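Local structure of Non-ribosomal peptide synthetase (6VTJ) at residues Val318-Ser323 against Asn337-Asn342. The protein is an archaeal peptide synthetase fragment in which a thiolation domain carrying phosphopantetheine adjoins a reductase domain that probably releases the finished peptide by NADPH-dependent reduction. Sequence-based numbering, arbitrary orientation.
Sequences VGNLMS and NAFLNN. With PNS (4'-phosphopantetheine), chain B.
Asn320 points its amide nitrogen at one face of the Phe339 ring, and Met322 reaches the same ring beside it, where the end of strand 313-322 meets the first turn of helix 338-349 in the Rossmann-type reductase domain. ND2 of Asn320 stands 3.5 Å above the centre of the Phe339 ring, the amide plane steep to the ring at 70°, an amide-aromatic contact in which the nitrogen meets the pi face. CG of Phe339 is anti to the backbone N (chi1 168°), which presents one face of the ring to the Asn320 amide.

Met322 supplies the apolar part. Its chain bends at chi2 and chi3, setting Met322 SD 4.9 Å from the Phe339 ring centroid in an oblique Met-aromatic contact. The unbranched, flexible chain lets Met322 CE lie 3.8 Å from Phe339 CD2 and also pack on CG of Leu340. Met322 CE is nearer still, at 3.4 Å, to Asn337 OD1, the oxygen that caps the helix. Met363 of strand 360-365 touches Asn320, Met322 and Phe339 as well. A serine in place of Phe339 would probably leave the Asn320 amide without its aromatic face and open a gap beside the Met322 sulfur.

Polar links run through Asn337, the helix N-cap. A lone pair of Asn337 OD1, lying in the plane of its carbonyl, takes the N-H of Leu340 over 2.9 Å (162° at the hydrogen), while ND2 of Asn337 donates one N-H to a water that in turn donates to Asn320 OD1. Asparagine suits this place because one short amide can both cap the helix and reach the strand through water. The helix start also meets the phosphopantetheine arm, which Lys222 and His223 bind too: Ala338 N donates almost straight to O40 of the cofactor, 3.0 Å away.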
# COMPACT_ATOMS: atom_id res chain seq x y z
N VAL A 318 3.31 -7.63 -1.61
CA VAL A 318 1.94 -7.81 -2.09
C VAL A 318 1.60 -6.68 -3.06
O VAL A 318 2.33 -5.69 -3.20
CB VAL A 318 0.92 -7.91 -0.93
CG1 VAL A 318 1.22 -9.16 -0.07
CG2 VAL A 318 0.86 -6.63 -0.09
N GLY A 319 0.49 -6.85 -3.76
CA GLY A 319 0.16 -5.94 -4.83
C GLY A 319 -1.10 -5.14 -4.58
O GLY A 319 -1.16 -4.35 -3.63
N ASN A 320 -2.11 -5.34 -5.42
CA ASN A 320 -3.37 -4.59 -5.40
C ASN A 320 -4.37 -5.38 -4.55
O ASN A 320 -5.07 -6.26 -5.04
CB ASN A 320 -3.86 -4.38 -6.83
CG ASN A 320 -5.17 -3.60 -6.91
OD1 ASN A 320 -5.47 -2.73 -6.09
ND2 ASN A 320 -5.96 -3.90 -7.94
N LEU A 321 -4.45 -5.02 -3.26
CA LEU A 321 -5.23 -5.77 -2.27
C LEU A 321 -6.72 -5.51 -2.47
O LEU A 321 -7.21 -4.42 -2.13
CB LEU A 321 -4.80 -5.40 -0.86
CG LEU A 321 -3.34 -5.70 -0.50
CD1 LEU A 321 -3.09 -5.41 0.96
CD2 LEU A 321 -2.98 -7.15 -0.82
N MET A 322 -7.45 -6.52 -2.92
CA MET A 322 -8.84 -6.36 -3.34
C MET A 322 -9.78 -7.25 -2.52
O MET A 322 -9.35 -8.02 -1.65
CB MET A 322 -8.97 -6.66 -4.84
CG MET A 322 -8.47 -5.48 -5.70
SD MET A 322 -9.59 -4.07 -5.61
CE MET A 322 -8.70 -2.81 -4.65
N SER A 323 -11.06 -7.14 -2.83
CA SER A 323 -12.12 -7.76 -2.04
C SER A 323 -12.02 -9.28 -2.04
O SER A 323 -11.49 -9.90 -2.98
CB SER A 323 -13.49 -7.35 -2.59
OG SER A 323 -13.46 -5.98 -2.91
N ASN A 337 -9.34 3.68 -1.21
CA ASN A 337 -8.50 2.92 -2.13
C ASN A 337 -8.29 3.66 -3.44
O ASN A 337 -9.26 4.04 -4.11
CB ASN A 337 -9.15 1.56 -2.42
CG ASN A 337 -8.22 0.66 -3.18
OD1 ASN A 337 -8.26 0.60 -4.42
ND2 ASN A 337 -7.34 -0.03 -2.45
N ALA A 338 -7.02 3.80 -3.86
CA ALA A 338 -6.71 4.59 -5.06
C ALA A 338 -7.13 3.88 -6.35
O ALA A 338 -7.65 4.52 -7.27
CB ALA A 338 -5.22 4.94 -5.09
N PHE A 339 -6.90 2.57 -6.44
CA PHE A 339 -7.32 1.83 -7.63
C PHE A 339 -8.83 1.93 -7.83
O PHE A 339 -9.31 2.22 -8.94
CB PHE A 339 -6.89 0.36 -7.49
CG PHE A 339 -7.49 -0.57 -8.51
CD1 PHE A 339 -7.02 -0.61 -9.80
CD2 PHE A 339 -8.53 -1.42 -8.16
CE1 PHE A 339 -7.58 -1.47 -10.73
CE2 PHE A 339 -9.08 -2.27 -9.08
CZ PHE A 339 -8.59 -2.30 -10.37
N LEU A 340 -9.60 1.73 -6.77
CA LEU A 340 -11.05 1.82 -6.90
C LEU A 340 -11.51 3.25 -7.17
O LEU A 340 -12.46 3.45 -7.90
CB LEU A 340 -11.74 1.24 -5.66
CG LEU A 340 -11.66 -0.29 -5.52
CD1 LEU A 340 -12.14 -0.74 -4.17
CD2 LEU A 340 -12.41 -1.01 -6.60
N ASN A 341 -10.85 4.26 -6.60
CA ASN A 341 -11.30 5.63 -6.86
C ASN A 341 -11.00 6.04 -8.29
O ASN A 341 -11.75 6.83 -8.89
CB ASN A 341 -10.64 6.62 -5.88
CG ASN A 341 -11.27 6.58 -4.50
OD1 ASN A 341 -12.47 6.31 -4.35
ND2 ASN A 341 -10.47 6.85 -3.48
N ASN A 342 -9.91 5.53 -8.86
CA ASN A 342 -9.64 5.72 -10.27
C ASN A 342 -10.75 5.11 -11.12
O ASN A 342 -11.27 5.75 -12.05
CB ASN A 342 -8.27 5.12 -10.61
CG ASN A 342 -8.08 4.87 -12.08
OD1 ASN A 342 -7.68 5.77 -12.83
O23 PNS B . -4.60 12.03 4.40
P24 PNS B . -5.64 12.04 3.38
O26 PNS B . -6.96 11.62 3.78
O27 PNS B . -5.22 10.95 2.39
C28 PNS B . -5.75 10.87 1.09
C29 PNS B . -4.95 9.94 0.19
C30 PNS B . -5.66 9.85 -1.13
C31 PNS B . -3.57 10.52 -0.04
C32 PNS B . -4.90 8.53 0.83
O33 PNS B . -6.19 8.19 1.25
C34 PNS B . -4.31 7.48 -0.09
O35 PNS B . -3.17 7.57 -0.40
N36 PNS B . -5.09 6.48 -0.50
C37 PNS B . -4.69 5.38 -1.32
C38 PNS B . -4.15 4.21 -0.54
C39 PNS B . -4.01 2.99 -1.39
O40 PNS B . -4.82 2.70 -2.21
N41 PNS B . -2.95 2.28 -1.16
O HOH W 1 -4.99 -1.27 -3.92